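Local coordinates for protein botulinum neurotoxin type G (PDB 3MPP) that adheres to the host cell surface through its receptor-binding domain, so that its protease light chain can enter the cytosol, at residues P76-N81 with D138-W143; K108-I113 with Y130-N135; D306-N311 with L350-Y355. The protein carries 4 engineered substitutions. One frame throughout, in Å; residues are numbered along the deposited sequence. Where two conformers were deposited one is given.

Interaction 1 (P76-N81 with D138-W143); sequences PKYNNN and DYINKW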
# COMPACT_ATOMS: atom_id res chain seq x y z
N PRO A 76 -6.76 -9.04 1.62
CA PRO A 76 -5.70 -9.97 2.02
C PRO A 76 -5.26 -10.91 0.90
O PRO A 76 -6.04 -11.25 0.03
CB PRO A 76 -6.32 -10.78 3.15
CG PRO A 76 -7.79 -10.48 3.14
CD PRO A 76 -8.07 -9.36 2.22
N LYS A 77 -3.99 -11.31 0.95
CA LYS A 77 -3.47 -12.33 0.05
C LYS A 77 -4.33 -13.59 0.14
O LYS A 77 -4.85 -13.92 1.19
CB LYS A 77 -2.04 -12.69 0.47
CG LYS A 77 -1.33 -13.68 -0.45
CD LYS A 77 0.06 -14.04 0.14
CE LYS A 77 0.52 -15.40 -0.36
NZ LYS A 77 -0.35 -16.51 0.16
N TYR A 78 -4.46 -14.28 -0.98
CA TYR A 78 -5.08 -15.60 -1.01
C TYR A 78 -4.43 -16.54 -0.00
O TYR A 78 -3.25 -16.39 0.35
CB TYR A 78 -4.93 -16.18 -2.41
CG TYR A 78 -3.53 -16.00 -2.99
CD1 TYR A 78 -2.50 -16.88 -2.66
CD2 TYR A 78 -3.25 -14.95 -3.86
CE1 TYR A 78 -1.22 -16.71 -3.21
CE2 TYR A 78 -1.98 -14.78 -4.39
CZ TYR A 78 -0.97 -15.65 -4.06
OH TYR A 78 0.28 -15.45 -4.60
N ASN A 79 -5.19 -17.50 0.51
CA ASN A 79 -4.59 -18.59 1.26
C ASN A 79 -4.13 -19.65 0.26
O ASN A 79 -4.91 -20.14 -0.57
CB ASN A 79 -5.58 -19.19 2.28
CG ASN A 79 -5.73 -18.34 3.54
OD1 ASN A 79 -4.82 -17.61 3.94
ND2 ASN A 79 -6.88 -18.46 4.17
N ASN A 80 -2.84 -20.00 0.32
CA ASN A 80 -2.29 -20.96 -0.63
C ASN A 80 -3.14 -22.22 -0.78
O ASN A 80 -3.34 -22.71 -1.88
CB ASN A 80 -0.87 -21.38 -0.25
CG ASN A 80 0.13 -20.25 -0.35
OD1 ASN A 80 -0.18 -19.16 -0.84
ND2 ASN A 80 1.34 -20.50 0.15
N ASN A 81 -3.64 -22.75 0.34
CA ASN A 81 -4.37 -24.01 0.34
C ASN A 81 -5.88 -23.87 0.10
O ASN A 81 -6.62 -24.86 0.15
CB ASN A 81 -4.11 -24.78 1.65
CG ASN A 81 -4.68 -24.07 2.87
OD1 ASN A 81 -5.68 -23.36 2.79
ND2 ASN A 81 -4.05 -24.29 4.02
N ASP A 138 2.02 -5.01 -6.80
CA ASP A 138 1.68 -3.67 -6.36
C ASP A 138 0.28 -3.63 -5.73
O ASP A 138 -0.18 -2.58 -5.29
CB ASP A 138 1.68 -2.70 -7.54
CG ASP A 138 3.05 -2.56 -8.21
OD1 ASP A 138 4.03 -3.16 -7.73
OD2 ASP A 138 3.14 -1.85 -9.23
N TYR A 139 -0.41 -4.77 -5.69
CA TYR A 139 -1.83 -4.78 -5.29
C TYR A 139 -2.19 -5.72 -4.13
O TYR A 139 -2.98 -5.36 -3.26
CB TYR A 139 -2.71 -5.10 -6.51
CG TYR A 139 -2.48 -4.14 -7.65
CD1 TYR A 139 -3.05 -2.88 -7.63
CD2 TYR A 139 -1.68 -4.49 -8.75
CE1 TYR A 139 -2.83 -1.97 -8.67
CE2 TYR A 139 -1.47 -3.58 -9.80
CZ TYR A 139 -2.05 -2.32 -9.74
OH TYR A 139 -1.86 -1.41 -10.75
N ILE A 140 -1.63 -6.92 -4.14
CA ILE A 140 -1.99 -7.90 -3.11
C ILE A 140 -1.71 -7.41 -1.70
O ILE A 140 -0.57 -7.10 -1.36
CB ILE A 140 -1.30 -9.26 -3.36
CG1 ILE A 140 -1.75 -9.81 -4.72
CG2 ILE A 140 -1.68 -10.26 -2.27
CD1 ILE A 140 -1.03 -11.10 -5.14
N ASN A 141 -2.77 -7.33 -0.88
CA ASN A 141 -2.68 -6.88 0.52
C ASN A 141 -2.23 -5.43 0.72
O ASN A 141 -1.89 -5.02 1.83
CB ASN A 141 -1.77 -7.79 1.36
CG ASN A 141 -2.07 -7.70 2.85
OD1 ASN A 141 -3.24 -7.65 3.24
ND2 ASN A 141 -1.02 -7.66 3.68
N LYS A 142 -2.24 -4.65 -0.36
CA LYS A 142 -1.77 -3.27 -0.31
C LYS A 142 -2.92 -2.31 -0.56
O LYS A 142 -3.78 -2.59 -1.39
CB LYS A 142 -0.73 -3.02 -1.41
CG LYS A 142 0.54 -3.87 -1.25
CD LYS A 142 1.61 -3.47 -2.25
CE LYS A 142 2.85 -4.30 -1.99
NZ LYS A 142 4.01 -4.03 -2.88
N TRP A 143 -2.91 -1.17 0.13
CA TRP A 143 -3.86 -0.11 -0.18
C TRP A 143 -3.72 0.31 -1.63
O TRP A 143 -2.62 0.57 -2.11
CB TRP A 143 -3.61 1.12 0.70
CG TRP A 143 -4.10 0.98 2.08
CD1 TRP A 143 -3.35 0.89 3.22
CD2 TRP A 143 -5.47 0.92 2.50
NE1 TRP A 143 -4.17 0.78 4.32
CE2 TRP A 143 -5.47 0.79 3.91
CE3 TRP A 143 -6.70 0.96 1.83
CZ2 TRP A 143 -6.65 0.71 4.66
CZ3 TRP A 143 -7.87 0.87 2.57
CH2 TRP A 143 -7.84 0.75 3.97

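Interaction 2 (K108-I113 with Y130-N135); sequences KGNRII and YSIKDN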
# COMPACT_ATOMS: atom_id res chain seq x y z
N LYS A 108 -13.94 -10.72 -6.45
CA LYS A 108 -13.84 -12.13 -6.77
C LYS A 108 -12.36 -12.47 -6.93
O LYS A 108 -11.77 -12.28 -8.00
CB LYS A 108 -14.62 -12.47 -8.04
CG LYS A 108 -14.78 -13.97 -8.29
CD LYS A 108 -15.43 -14.23 -9.65
CE LYS A 108 -15.74 -15.70 -9.87
NZ LYS A 108 -16.33 -15.89 -11.23
N GLY A 109 -11.76 -12.95 -5.86
CA GLY A 109 -10.35 -13.28 -5.88
C GLY A 109 -9.54 -12.03 -6.17
O GLY A 109 -9.61 -11.05 -5.43
N ASN A 110 -8.79 -12.08 -7.25
CA ASN A 110 -7.93 -10.98 -7.65
C ASN A 110 -8.64 -10.02 -8.61
O ASN A 110 -7.99 -9.31 -9.38
CB ASN A 110 -6.66 -11.53 -8.29
CG ASN A 110 -6.94 -12.43 -9.47
OD1 ASN A 110 -7.92 -13.19 -9.47
ND2 ASN A 110 -6.08 -12.37 -10.48
N ARG A 111 -9.97 -10.01 -8.55
CA ARG A 111 -10.76 -9.09 -9.37
C ARG A 111 -11.58 -8.17 -8.50
O ARG A 111 -12.22 -8.60 -7.54
CB ARG A 111 -11.73 -9.85 -10.29
CG ARG A 111 -11.10 -10.53 -11.47
CD ARG A 111 -12.16 -11.16 -12.38
NE ARG A 111 -11.53 -11.68 -13.58
CZ ARG A 111 -12.17 -12.04 -14.68
NH1 ARG A 111 -13.49 -11.95 -14.75
NH2 ARG A 111 -11.47 -12.49 -15.72
N ILE A 112 -11.60 -6.89 -8.86
CA ILE A 112 -12.52 -5.95 -8.25
C ILE A 112 -13.53 -5.60 -9.33
O ILE A 112 -13.14 -5.29 -10.46
CB ILE A 112 -11.78 -4.70 -7.73
CG1 ILE A 112 -12.76 -3.72 -7.09
CG2 ILE A 112 -11.00 -4.05 -8.85
CD1 ILE A 112 -13.03 -3.99 -5.64
N ILE A 113 -14.81 -5.66 -9.00
CA ILE A 113 -15.87 -5.68 -10.01
C ILE A 113 -16.98 -4.66 -9.75
O ILE A 113 -17.50 -4.57 -8.64
CB ILE A 113 -16.56 -7.06 -10.07
CG1 ILE A 113 -15.55 -8.16 -10.38
CG2 ILE A 113 -17.70 -7.06 -11.06
CD1 ILE A 113 -16.12 -9.56 -10.17
N TYR A 130 -5.78 -7.91 -11.13
CA TYR A 130 -4.33 -7.89 -10.97
C TYR A 130 -3.80 -9.32 -10.89
O TYR A 130 -4.51 -10.24 -10.50
CB TYR A 130 -3.89 -7.07 -9.74
CG TYR A 130 -4.61 -7.43 -8.47
CD1 TYR A 130 -4.20 -8.52 -7.70
CD2 TYR A 130 -5.71 -6.70 -8.04
CE1 TYR A 130 -4.87 -8.87 -6.54
CE2 TYR A 130 -6.38 -7.04 -6.88
CZ TYR A 130 -5.95 -8.13 -6.13
OH TYR A 130 -6.62 -8.47 -4.98
N SER A 131 -2.55 -9.50 -11.29
CA SER A 131 -1.94 -10.83 -11.33
C SER A 131 -1.78 -11.45 -9.94
O SER A 131 -1.58 -10.75 -8.95
CB SER A 131 -0.56 -10.76 -12.00
OG SER A 131 0.07 -12.03 -12.00
N ILE A 132 -1.88 -12.77 -9.87
CA ILE A 132 -1.51 -13.49 -8.67
C ILE A 132 -0.36 -14.44 -8.99
O ILE A 132 -0.17 -15.45 -8.31
CB ILE A 132 -2.71 -14.26 -8.07
CG1 ILE A 132 -3.36 -15.16 -9.13
CG2 ILE A 132 -3.75 -13.28 -7.54
CD1 ILE A 132 -4.55 -15.93 -8.58
N LYS A 133 0.40 -14.10 -10.02
CA LYS A 133 1.55 -14.93 -10.39
C LYS A 133 2.86 -14.16 -10.41
O LYS A 133 3.91 -14.73 -10.69
CB LYS A 133 1.31 -15.61 -11.75
CG LYS A 133 0.10 -16.54 -11.74
CD LYS A 133 -0.25 -16.99 -13.16
CE LYS A 133 -1.48 -17.89 -13.17
NZ LYS A 133 -1.93 -18.19 -14.56
N ASP A 134 2.81 -12.86 -10.11
CA ASP A 134 4.03 -12.05 -10.14
C ASP A 134 4.84 -12.25 -8.87
O ASP A 134 4.28 -12.42 -7.79
CB ASP A 134 3.69 -10.57 -10.33
CG ASP A 134 3.21 -10.25 -11.74
OD1 ASP A 134 3.32 -11.11 -12.64
OD2 ASP A 134 2.71 -9.13 -11.95
N ASN A 135 6.16 -12.23 -9.01
CA ASN A 135 7.02 -12.33 -7.84
C ASN A 135 6.68 -11.27 -6.80
O ASN A 135 6.67 -11.56 -5.61
CB ASN A 135 8.49 -12.22 -8.24
CG ASN A 135 8.97 -13.45 -8.99
OD1 ASN A 135 8.57 -14.57 -8.68
ND2 ASN A 135 9.82 -13.24 -9.98
O HOH W 1 -9.45 -8.03 -5.57

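Interaction 3 (D306-N311 with L350-Y355); sequences DYIYLN and LQIKKY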
# COMPACT_ATOMS: atom_id res chain seq x y z
N ASP A 306 12.82 13.32 9.29
CA ASP A 306 13.17 12.96 10.67
C ASP A 306 14.60 12.42 10.72
O ASP A 306 15.05 11.78 9.77
CB ASP A 306 12.25 11.86 11.21
CG ASP A 306 10.94 12.40 11.77
OD1 ASP A 306 10.75 13.63 11.77
OD2 ASP A 306 10.08 11.58 12.20
N TYR A 307 15.27 12.65 11.85
CA TYR A 307 16.57 12.05 12.13
C TYR A 307 16.39 10.73 12.89
O TYR A 307 15.72 10.68 13.92
CB TYR A 307 17.44 13.02 12.91
CG TYR A 307 17.85 14.22 12.09
CD1 TYR A 307 18.96 14.16 11.26
CD2 TYR A 307 17.12 15.40 12.13
CE1 TYR A 307 19.34 15.26 10.50
CE2 TYR A 307 17.50 16.50 11.37
CZ TYR A 307 18.60 16.42 10.56
OH TYR A 307 18.98 17.50 9.80
N ILE A 308 16.96 9.65 12.36
CA ILE A 308 16.65 8.32 12.88
C ILE A 308 17.90 7.47 12.97
O ILE A 308 18.93 7.79 12.37
CB ILE A 308 15.65 7.58 11.95
CG1 ILE A 308 16.35 7.21 10.63
CG2 ILE A 308 14.42 8.45 11.70
CD1 ILE A 308 15.93 5.91 10.04
N TYR A 309 17.80 6.40 13.76
CA TYR A 309 18.75 5.29 13.66
C TYR A 309 18.05 4.08 13.09
O TYR A 309 16.85 3.90 13.29
CB TYR A 309 19.29 4.88 15.04
CG TYR A 309 19.85 5.98 15.88
CD1 TYR A 309 20.96 6.70 15.46
CD2 TYR A 309 19.31 6.26 17.13
CE1 TYR A 309 21.51 7.70 16.27
CE2 TYR A 309 19.86 7.26 17.95
CZ TYR A 309 20.96 7.97 17.50
OH TYR A 309 21.51 8.97 18.28
N LEU A 310 18.82 3.21 12.44
CA LEU A 310 18.27 1.92 12.03
C LEU A 310 18.91 0.83 12.90
O LEU A 310 20.08 0.50 12.71
CB LEU A 310 18.54 1.67 10.53
CG LEU A 310 17.72 2.51 9.53
CD1 LEU A 310 18.12 2.24 8.07
CD2 LEU A 310 16.21 2.24 9.72
N ASN A 311 18.16 0.34 13.88
CA ASN A 311 18.58 -0.82 14.68
C ASN A 311 18.30 -2.09 13.88
O ASN A 311 17.42 -2.11 13.02
CB ASN A 311 17.81 -0.88 16.01
CG ASN A 311 18.40 0.04 17.10
OD1 ASN A 311 19.41 0.71 16.89
ND2 ASN A 311 17.76 0.05 18.26
N LEU A 350 20.82 9.07 10.57
CA LEU A 350 20.30 9.03 9.21
C LEU A 350 19.05 9.89 9.08
O LEU A 350 18.47 10.33 10.08
CB LEU A 350 19.92 7.60 8.83
CG LEU A 350 20.96 6.53 9.13
CD1 LEU A 350 20.39 5.13 8.81
CD2 LEU A 350 22.23 6.83 8.36
N GLN A 351 18.63 10.11 7.84
CA GLN A 351 17.40 10.85 7.56
C GLN A 351 16.61 10.13 6.49
O GLN A 351 17.15 9.78 5.43
CB GLN A 351 17.72 12.27 7.10
CG GLN A 351 18.55 13.08 8.08
CD GLN A 351 19.14 14.33 7.44
OE1 GLN A 351 18.42 15.12 6.84
NE2 GLN A 351 20.45 14.50 7.58
N ILE A 352 15.33 9.88 6.76
CA ILE A 352 14.45 9.24 5.79
C ILE A 352 13.76 10.33 4.97
O ILE A 352 13.26 11.31 5.52
CB ILE A 352 13.42 8.30 6.44
CG1 ILE A 352 14.12 7.27 7.33
CG2 ILE A 352 12.63 7.55 5.39
CD1 ILE A 352 13.21 6.10 7.68
N LYS A 353 13.74 10.14 3.66
CA LYS A 353 13.28 11.20 2.77
C LYS A 353 12.32 10.63 1.73
O LYS A 353 12.21 9.42 1.54
CB LYS A 353 14.49 11.82 2.06
CG LYS A 353 15.62 12.27 2.95
CD LYS A 353 15.33 13.58 3.66
CE LYS A 353 15.28 14.75 2.70
NZ LYS A 353 15.54 16.01 3.45
N LYS A 354 11.62 11.53 1.04
CA LYS A 354 10.84 11.15 -0.13
C LYS A 354 11.05 12.22 -1.20
O LYS A 354 10.26 13.16 -1.33
CB LYS A 354 9.36 11.02 0.21
CG LYS A 354 8.65 10.00 -0.64
CD LYS A 354 7.15 10.22 -0.65
CE LYS A 354 6.53 9.99 0.71
NZ LYS A 354 5.05 9.92 0.58
N TYR A 355 12.12 12.08 -1.97
CA TYR A 355 12.51 13.10 -2.94
C TYR A 355 11.66 13.16 -4.21
O TYR A 355 11.67 14.16 -4.93
CB TYR A 355 13.98 12.90 -3.35
CG TYR A 355 14.98 13.22 -2.28
CD1 TYR A 355 15.12 14.51 -1.80
CD2 TYR A 355 15.80 12.23 -1.77
CE1 TYR A 355 16.06 14.80 -0.82
CE2 TYR A 355 16.73 12.51 -0.80
CZ TYR A 355 16.86 13.79 -0.34
OH TYR A 355 17.79 14.03 0.62

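Interaction 1 (P76-N81 with D138-W143)
Ile-140 meets the 76-81 loop with both of its branches, and its torsions set which branch goes where: CG1 sits beside the backbone N (chi1 -61°) and CD1 runs straight on from it, while CG2 is sent the other way, toward Lys-77. CG2 lies 3.6 Å from Lys-77 CA, with the first carbons of the lysine chain next to it, and CD1 comes obliquely to the ring of Tyr-78, 3.9 Å from its CE2. The branches thus straddle the join between two consecutive residues. On Lys-77, chi1 of -176° turns CG away from its own N, and the chain passes across Tyr-78 with CG 3.9 Å above the centre of one ring face. Beyond that the lysine folds back on its own loop. NZ gives hydrogen bonds to Tyr-78 O at 2.9 Å and to Asn-80 OD1 at 2.8 Å, the second approached from above the carbonyl plane, so the ammonium is tethered at two points.

These loops belong to the N-terminal half of the receptor-binding domain. One follows strand 67-74 and the other leads into strand 144-150, its antiparallel partner in the sheet. A type II beta turn from Tyr-139 to Lys-142, closed by Lys-142 N to Tyr-139 O at 3.1 Å, presents Ile-140 and Asn-141 at its two central positions; Asn-141 takes the positive phi (64°) of the third residue.

No hydrogen bond spans the two segments. Asn-141 OD1 lies 3.6 Å from Pro-76 CA, while its ND2 bonds to Asp-426 of the C-terminal half. From that half, too, comes Trp-429, touched by the side chains of both Lys-77 and Ile-140, and Gly-428 shares a backbone hydrogen bond with Lys-77.

Interaction 2 (K108-I113 with Y130-N135)
Asn-110 and Tyr-130 are tied by two hydrogen bonds running in opposite senses. Tyr-130 N donates to Asn-110 O at 3.1 Å, and Asn-110 ND2 answers with a short bond of 2.6 Å to Tyr-130 O. The acceptor lies in the amide plane of Asn-110, so the bond helps hold the amide in its rotation. A water adds a longer link, donating to Gly-109 O and bonding Tyr-130 OH at 2.9 Å.

Packing gathers on the same asparagine. Its CB makes a CH-pi contact over a face of the Tyr-130 ring, 4.1 Å from the centroid, and its backbone carbonyl oxygen lies over the centre of the same ring. With chi1 at 50°, the tyrosine ring is swung between its own N and carbonyl carbon, which carries it over the Asn-110 backbone. Ile-132 crosses Asn-110 at about a right angle, its CG2 3.5 Å from Asn-110 CB.

Backbone turns shape both sides. Lys-108 to Arg-111 form a type II' turn with Gly-109 at positive phi, held by reciprocal bonds between the end residues, while Ser-131 OG accepts from Lys-133 N in an ST turn.

The tight hairpin joins strands 103-108 and 111-117, and residues 130-135 leave the edge strand 123-129 beside it. Helix 83-88 packs alongside, its Tyr-86 touching Asn-110, Tyr-130 and Ile-132.

Interaction 3 (D306-N311 with L350-Y355)
Ile-308 reaches across to two hydrophobic neighbours in turn. Its CG1 rests on Leu-350 CB, and Ile-308 CD1 lies 3.5 Å from Ile-352 CG1 and almost as near Ile-352 CD1, the two isoleucines crossing at about a right angle. A chi1 of 70° holds CG1 of Ile-308 between the backbone N and the carbonyl carbon, a tight setting that leans the branch toward the other strand. Further along, Leu-310 meets Leu-350 methyl to methyl, CD1 to CD1 at 3.7 Å, again crosswise. Leu-350 therefore fills the notch between Ile-308 and Leu-310, and Ile-308 the one between Leu-350 and Ile-352.

On the opposite face of the sheet, Tyr-307 and Gln-351 lie side by side and point the same way, ring and amide planes 45° apart. Gln-351 was deposited in two conformers, so the very close approach of its amide carbon to the ring is doubtful.

Ile-308 and Leu-350 form an antiparallel hydrogen-bonded pair, Ile-308 N to Leu-350 O at 2.8 Å and Leu-350 N to Ile-308 O at 2.9 Å; Tyr-307 and Gln-351 are the adjoining non-hydrogen-bonded pair. A CA-H...O contact runs from Gln-351 CA to Asp-306 O (3.4 Å). The axes of 307-311 and 350-353 make an angle of 107°, so the pair splays apart quickly, in keeping with the curled sheet of this beta-trefoil subdomain.

Leu-350 also touches Ile-365 and Cys-367 of strand 364-368, and Ile-308 and Leu-310 touch Ile-287 of strand 285-289. Between the segments hydrogen bonding is confined to the backbone, and the buried branched aliphatics are consistent with a hydrophobic interior, with Tyr-307 and Gln-351 on the more polar other face.

Overall arrangement
Interactions 1 and 2 adjoin, their centres about 8 Å apart, and along the chain the segments of interaction 2 fall between those of interaction 1. Their side chains touch: Tyr-139 CD2 comes to 3.5 Å from Tyr-130 CB, and Ile-140 CG1 to 3.7 Å from Tyr-130 CE1. Both lie in the N-terminal subdomain, on its side toward the C-terminal one. Interaction 3 stands apart within that second subdomain, its centre about 29 Å from that of interaction 1 and 34 Å from that of interaction 2; nearest atoms are about 12 and 22 Å away. None lies at the inferred ganglioside-binding motif around Trp-402, which belongs to the same subdomain as interaction 3.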